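Local coordinates for secreted effector protein sseI (Salmonella enterica subsp. enterica serovar Typhimurium, PDB 4G29) that acts as a secreted virulence effector and probably works as a cysteine hydrolase of the papain-like superfamily, at residues N60-G65 / Y135-N140; S97-E102 / N110-L115. All blocks are in the same frame, centred on the assembly; numbering follows the deposited sequence.

Overall arrangement
Following the chain from the N terminus, helix 42-55 leads into strand 61-69, where the first half of contact 1 lies. The chain then runs through strands 78-87 and 90-95 to the short 3-10 turn of contact 2, and after 7 intervening residues 110-115 returns to pack against that turn and joins the sheet beside strand 90-95. After helix 117-126, strand 132-138 pairs with 61-69 and closes contact 1, so contact 2 is nested inside the larger loop. Both reach the same antiparallel sheet but lie on opposite sides of the chain's centre, with nearest atoms about 8 Å apart: contact 1 pairs two strands, while contact 2 packs a turn against the entry to an outermost strand.

Contact 1: residues N60-G65 / Y135-N140; sequences NIRYRG and YTDFSN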
loop_
_atom_site.group_PDB
_atom_site.type_symbol
_atom_site.label_atom_id
_atom_site.label_comp_id
_atom_site.label_asym_id
_atom_site.label_seq_id
_atom_site.Cartn_x
_atom_site.Cartn_y
_atom_site.Cartn_z
ATOM N N ASN A 60 -5.623 16.314 -0.864
ATOM C CA ASN A 60 -4.298 15.995 -0.347
ATOM C C ASN A 60 -3.949 14.525 -0.670
ATOM O O ASN A 60 -3.595 13.746 0.198
ATOM C CB ASN A 60 -4.157 16.229 1.144
ATOM C CG ASN A 60 -2.712 16.143 1.595
ATOM O OD1 ASN A 60 -1.813 16.298 0.784
ATOM N ND2 ASN A 60 -2.489 15.827 2.851
ATOM N N ILE A 61 -4.005 14.214 -1.955
ATOM C CA ILE A 61 -3.740 12.871 -2.439
ATOM C C ILE A 61 -2.225 12.641 -2.423
ATOM O O ILE A 61 -1.447 13.470 -2.874
ATOM C CB ILE A 61 -4.280 12.645 -3.858
ATOM C CG1 ILE A 61 -5.791 12.967 -3.923
ATOM C CG2 ILE A 61 -3.891 11.231 -4.343
ATOM C CD1 ILE A 61 -6.619 11.987 -3.313
ATOM N N ARG A 62 -1.828 11.523 -1.818
ATOM C CA ARG A 62 -0.447 11.122 -1.770
ATOM C C ARG A 62 -0.344 9.693 -2.288
ATOM O O ARG A 62 -1.322 8.929 -2.183
ATOM C CB ARG A 62 0.077 11.177 -0.341
ATOM C CG ARG A 62 0.316 12.554 0.202
ATOM C CD ARG A 62 -0.144 12.620 1.642
ATOM N NE ARG A 62 -1.602 12.638 1.739
ATOM C CZ ARG A 62 -2.319 12.367 2.829
ATOM N NH1 ARG A 62 -1.737 12.026 3.997
ATOM N NH2 ARG A 62 -3.635 12.464 2.777
ATOM N N TYR A 63 0.881 9.351 -2.712
ATOM C CA TYR A 63 1.231 8.075 -3.265
ATOM C C TYR A 63 2.155 7.410 -2.266
ATOM O O TYR A 63 3.198 7.933 -1.971
ATOM C CB TYR A 63 1.868 8.263 -4.619
ATOM C CG TYR A 63 0.929 8.939 -5.593
ATOM C CD1 TYR A 63 -0.114 8.230 -6.207
ATOM C CD2 TYR A 63 1.014 10.307 -5.829
ATOM C CE1 TYR A 63 -0.973 8.841 -7.095
ATOM C CE2 TYR A 63 0.089 10.947 -6.660
ATOM C CZ TYR A 63 -0.860 10.222 -7.302
ATOM O OH TYR A 63 -1.717 10.933 -8.119
ATOM N N ARG A 64 1.707 6.263 -1.766
ATOM C CA ARG A 64 2.385 5.549 -0.732
ATOM C C ARG A 64 3.249 4.439 -1.305
ATOM O O ARG A 64 2.721 3.449 -1.824
ATOM C CB ARG A 64 1.367 4.997 0.302
ATOM C CG ARG A 64 2.039 4.328 1.520
ATOM C CD ARG A 64 1.066 4.189 2.699
ATOM N NE ARG A 64 0.732 5.501 3.254
ATOM C CZ ARG A 64 0.051 5.716 4.375
ATOM N NH1 ARG A 64 -0.477 4.702 5.024
ATOM N NH2 ARG A 64 -0.150 6.946 4.841
ATOM N N GLY A 65 4.570 4.592 -1.197
ATOM C CA GLY A 65 5.544 3.583 -1.608
ATOM C C GLY A 65 5.928 2.746 -0.409
ATOM O O GLY A 65 6.181 3.310 0.680
ATOM N N TYR A 135 7.082 2.534 4.784
ATOM C CA TYR A 135 6.608 3.327 3.677
ATOM C C TYR A 135 7.021 4.787 3.756
ATOM O O TYR A 135 7.469 5.315 4.818
ATOM C CB TYR A 135 5.088 3.168 3.580
ATOM C CG TYR A 135 4.294 3.916 4.654
ATOM C CD1 TYR A 135 4.046 5.281 4.516
ATOM C CD2 TYR A 135 3.772 3.249 5.765
ATOM C CE1 TYR A 135 3.313 5.962 5.439
ATOM C CE2 TYR A 135 3.063 3.924 6.723
ATOM C CZ TYR A 135 2.811 5.263 6.555
ATOM O OH TYR A 135 2.060 5.879 7.553
ATOM N N THR A 136 6.804 5.470 2.622
ATOM C CA THR A 136 6.932 6.885 2.563
ATOM C C THR A 136 5.793 7.371 1.633
ATOM O O THR A 136 5.498 6.701 0.654
ATOM C CB THR A 136 8.298 7.333 1.953
ATOM O OG1 THR A 136 9.385 6.742 2.662
ATOM C CG2 THR A 136 8.423 8.896 1.881
ATOM N N ASP A 137 5.128 8.468 2.002
ATOM C CA ASP A 137 4.172 9.161 1.134
ATOM C C ASP A 137 4.819 10.252 0.288
ATOM O O ASP A 137 5.659 11.050 0.774
ATOM C CB ASP A 137 3.011 9.737 1.968
ATOM C CG ASP A 137 2.160 8.685 2.639
ATOM O OD1 ASP A 137 2.089 7.566 2.150
ATOM O OD2 ASP A 137 1.540 8.993 3.687
ATOM N N PHE A 138 4.372 10.341 -0.966
ATOM C CA PHE A 138 4.930 11.254 -1.964
ATOM C C PHE A 138 3.804 12.001 -2.638
ATOM O O PHE A 138 2.671 11.517 -2.738
ATOM C CB PHE A 138 5.706 10.463 -3.027
ATOM C CG PHE A 138 6.842 9.700 -2.496
ATOM C CD1 PHE A 138 8.093 10.278 -2.446
ATOM C CD2 PHE A 138 6.716 8.364 -2.095
ATOM C CE1 PHE A 138 9.182 9.572 -1.962
ATOM C CE2 PHE A 138 7.857 7.671 -1.641
ATOM C CZ PHE A 138 9.033 8.271 -1.568
ATOM N N SER A 139 4.111 13.186 -3.154
ATOM C CA SER A 139 3.101 13.954 -3.869
ATOM C C SER A 139 2.983 13.483 -5.316
ATOM O O SER A 139 2.003 13.794 -5.985
ATOM C CB SER A 139 3.458 15.450 -3.802
ATOM O OG SER A 139 4.626 15.632 -4.589
ATOM N N ASN A 140 3.954 12.715 -5.821
ATOM C CA ASN A 140 3.996 12.364 -7.238
ATOM C C ASN A 140 4.204 10.859 -7.390
ATOM O O ASN A 140 5.044 10.295 -6.680
ATOM C CB ASN A 140 5.124 13.167 -7.913
ATOM C CG ASN A 140 5.319 12.801 -9.365
ATOM O OD1 ASN A 140 5.901 11.768 -9.683
ATOM N ND2 ASN A 140 4.817 13.653 -10.272
HETATM O O HOH W 1 -0.605 14.371 -5.189
HETATM O O HOH W 2 0.958 11.310 4.657
HETATM O O HOH W 3 -1.053 5.179 7.695
#
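Tyr135 meets Arg64 where strands 61-69 and 132-138 run antiparallel, next to one another in the sheet of this papain-like domain. The guanidinium of Arg64 lies flat over one face of the Tyr135 ring, the planes 16° apart, with Arg64 CZ 3.4 Å from Tyr135 CE1; this is both a stack and a cation-pi contact, and Arg64 CD adds a CH-pi contact over the same ring. A water bridges Arg64 NH1 and Tyr135 OH. Next comes Thr136, a hydrogen-bonded pair with Gly65: Gly65 N reaches Thr136 O at 3.0 Å, and the reverse bond is also made.

Asp137, in the non-hydrogen-bonded pair with Arg64, is held by two nitrogens of that arginine. Arg64 NE binds Asp137 OD1 at 2.7 Å and Arg64 NH2 binds Asp137 OD2 at 2.9 Å, each through the syn lone pair, with the two flat groups only 12° apart. In Arg64 a chi1 of -175° swings CG away from the backbone N, and a turn at chi3 brings the guanidinium across the neighbouring strand, its edge to the carboxylate and a face to Tyr135. A second water links Asp137 OD2 to Arg62 NH1, which also bridges to Asp91; the two arginines would probably favour the ionised form of Asp137.

Phe138 restores the hydrogen-bonded pattern, its O accepting from Tyr63 N at 2.8 Å. On the face bearing Tyr63 and Thr136, its ring turns an edge to Tyr63 O, takes Thr136 CG2 over a face, and packs on helix 141-147. Past the strand, Ser139 O shares a water with Ile61 O and meets the edge of the Tyr63 ring. Asn140, whose OD1 bonds Ser142 OG and caps Ile143 N, finishes the contact with its carbonyl carbon 3.6 Å from Tyr63 CD2.

Contact 2: residues S97-E102 / N110-L115; sequences SAHQFE and NGPLIL
Gln100 N donates to Ser97 O over 3.0 Å, closing the first step of the 3-10 turn that presents Ala98 and His99 to Gly111, Pro112 and Leu113. The turn follows strand 90-95, and the facing segment leads into strand 113-116, the antiparallel neighbour of 90-95; the contact thus packs the turn leaving one strand against the residues entering the next.

His99 does most of the touching. Its CB rests 3.5 Å from Gly111 N, and a chi1 of 51° tucks CG between the two backbone arms and lays the imidazole along 111-112. Pro112 CD comes over one face of the ring, 4.0 Å from its centroid, in a CH-pi contact displaced toward the rim beside NE2. That nitrogen is itself hydrogen-bonded to Val96 O, which fixes the rotation of the ring.

Ala98 makes the apolar part: its CB meets Leu113 CD1 at 3.6 Å, and Tyr124 of helix 117-126 touches both side chains. At the other end of the turn, the extended Glu102 brings OE2 within 3.6 Å of Asn110 CB, the carboxylate and amide planes standing 80° apart, while Asn110 OD1 bonds to Asn11 instead.

The same turn also borders what is probably the catalytic centre: Gln100 NE2 bonds to His80 ND1, Phe101 stacks edge-to-face on His80, and Ser97 touches Cys42. Cys42, His80 and Asp95 are placed consistently with a Cys-His-Asp triad, as in papain-like enzymes. With hydrogen bonds running inside the turn or outward to Val96 and Asn11, the two segments cohere through van der Waals and CH-pi contacts.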
loop_
_atom_site.group_PDB
_atom_site.type_symbol
_atom_site.label_atom_id
_atom_site.label_comp_id
_atom_site.label_asym_id
_atom_site.label_seq_id
_atom_site.Cartn_x
_atom_site.Cartn_y
_atom_site.Cartn_z
ATOM N N SER A 97 -5.005 -3.467 -4.636
ATOM C CA SER A 97 -4.211 -4.617 -5.053
ATOM C C SER A 97 -3.463 -5.296 -3.902
ATOM O O SER A 97 -2.551 -6.091 -4.146
ATOM C CB SER A 97 -3.260 -4.244 -6.167
ATOM O OG SER A 97 -2.256 -3.349 -5.766
ATOM N N ALA A 98 -3.867 -5.031 -2.658
ATOM C CA ALA A 98 -3.198 -5.581 -1.459
ATOM C C ALA A 98 -3.152 -7.102 -1.520
ATOM O O ALA A 98 -2.196 -7.755 -1.090
ATOM C CB ALA A 98 -3.968 -5.122 -0.142
ATOM N N HIS A 99 -4.236 -7.658 -2.019
ATOM C CA HIS A 99 -4.388 -9.097 -2.093
ATOM C C HIS A 99 -3.449 -9.784 -3.051
ATOM O O HIS A 99 -3.451 -11.051 -3.094
ATOM C CB HIS A 99 -5.810 -9.551 -2.371
ATOM C CG HIS A 99 -6.414 -8.865 -3.540
ATOM N ND1 HIS A 99 -6.904 -9.538 -4.638
ATOM C CD2 HIS A 99 -6.503 -7.557 -3.822
ATOM C CE1 HIS A 99 -7.374 -8.644 -5.501
ATOM N NE2 HIS A 99 -7.117 -7.437 -5.035
ATOM N N GLN A 100 -2.615 -9.021 -3.759
ATOM C CA GLN A 100 -1.496 -9.648 -4.475
ATOM C C GLN A 100 -0.586 -10.481 -3.545
ATOM O O GLN A 100 0.116 -11.351 -4.014
ATOM C CB GLN A 100 -0.689 -8.670 -5.304
ATOM C CG GLN A 100 0.222 -7.759 -4.541
ATOM C CD GLN A 100 1.349 -7.157 -5.358
ATOM O OE1 GLN A 100 1.874 -7.792 -6.280
ATOM N NE2 GLN A 100 1.818 -5.969 -4.944
ATOM N N PHE A 101 -0.647 -10.226 -2.239
ATOM C CA PHE A 101 0.174 -10.907 -1.228
ATOM C C PHE A 101 -0.494 -12.099 -0.539
ATOM O O PHE A 101 0.155 -12.823 0.254
ATOM C CB PHE A 101 0.655 -9.897 -0.174
ATOM C CG PHE A 101 1.461 -8.787 -0.754
ATOM C CD1 PHE A 101 2.596 -9.076 -1.472
ATOM C CD2 PHE A 101 1.061 -7.472 -0.610
ATOM C CE1 PHE A 101 3.350 -8.096 -2.059
ATOM C CE2 PHE A 101 1.797 -6.456 -1.164
ATOM C CZ PHE A 101 2.935 -6.751 -1.894
ATOM N N GLU A 102 -1.769 -12.326 -0.846
ATOM C CA GLU A 102 -2.549 -13.415 -0.212
ATOM C C GLU A 102 -1.837 -14.753 -0.215
ATOM O O GLU A 102 -1.861 -15.500 0.801
ATOM C CB GLU A 102 -3.899 -13.580 -0.908
ATOM C CG GLU A 102 -4.895 -14.398 -0.094
ATOM C CD GLU A 102 -6.177 -14.697 -0.865
ATOM O OE1 GLU A 102 -6.191 -14.486 -2.107
ATOM O OE2 GLU A 102 -7.163 -15.159 -0.220
ATOM N N ASN A 110 -6.683 -10.597 1.860
ATOM C CA ASN A 110 -7.465 -11.472 1.047
ATOM C C ASN A 110 -8.487 -10.759 0.174
ATOM O O ASN A 110 -9.343 -11.390 -0.417
ATOM C CB ASN A 110 -8.169 -12.505 1.937
ATOM C CG ASN A 110 -9.092 -11.885 2.980
ATOM O OD1 ASN A 110 -9.569 -10.749 2.856
ATOM N ND2 ASN A 110 -9.408 -12.680 3.999
ATOM N N GLY A 111 -8.369 -9.445 0.072
ATOM C CA GLY A 111 -9.130 -8.698 -0.906
ATOM C C GLY A 111 -8.661 -7.275 -1.008
ATOM O O GLY A 111 -7.835 -6.820 -0.199
ATOM N N PRO A 112 -9.228 -6.521 -1.952
ATOM C CA PRO A 112 -8.896 -5.105 -2.021
ATOM C C PRO A 112 -9.261 -4.378 -0.710
ATOM O O PRO A 112 -10.285 -4.707 -0.093
ATOM C CB PRO A 112 -9.783 -4.599 -3.146
ATOM C CG PRO A 112 -10.803 -5.663 -3.372
ATOM C CD PRO A 112 -10.192 -6.919 -2.989
ATOM N N LEU A 113 -8.437 -3.421 -0.313
ATOM C CA LEU A 113 -8.662 -2.669 0.925
ATOM C C LEU A 113 -9.023 -1.230 0.579
ATOM O O LEU A 113 -8.384 -0.611 -0.225
ATOM C CB LEU A 113 -7.378 -2.626 1.771
ATOM C CG LEU A 113 -6.738 -3.962 2.120
ATOM C CD1 LEU A 113 -5.396 -3.722 2.843
ATOM C CD2 LEU A 113 -7.720 -4.878 2.865
ATOM N N ILE A 114 -10.053 -0.715 1.247
ATOM C CA ILE A 114 -10.295 0.740 1.313
ATOM C C ILE A 114 -10.615 1.001 2.797
ATOM O O ILE A 114 -11.693 0.633 3.297
ATOM C CB ILE A 114 -11.451 1.176 0.410
ATOM C CG1 ILE A 114 -11.224 0.763 -1.047
ATOM C CG2 ILE A 114 -11.665 2.755 0.484
ATOM C CD1 ILE A 114 -12.424 1.053 -1.963
ATOM N N LEU A 115 -9.669 1.618 3.491
ATOM C CA LEU A 115 -9.660 1.671 4.926
ATOM C C LEU A 115 -9.227 3.022 5.416
ATOM O O LEU A 115 -8.574 3.742 4.699
ATOM C CB LEU A 115 -8.704 0.644 5.523
ATOM C CG LEU A 115 -9.044 -0.854 5.360
ATOM C CD1 LEU A 115 -7.904 -1.703 5.804
ATOM C CD2 LEU A 115 -10.304 -1.155 6.219
#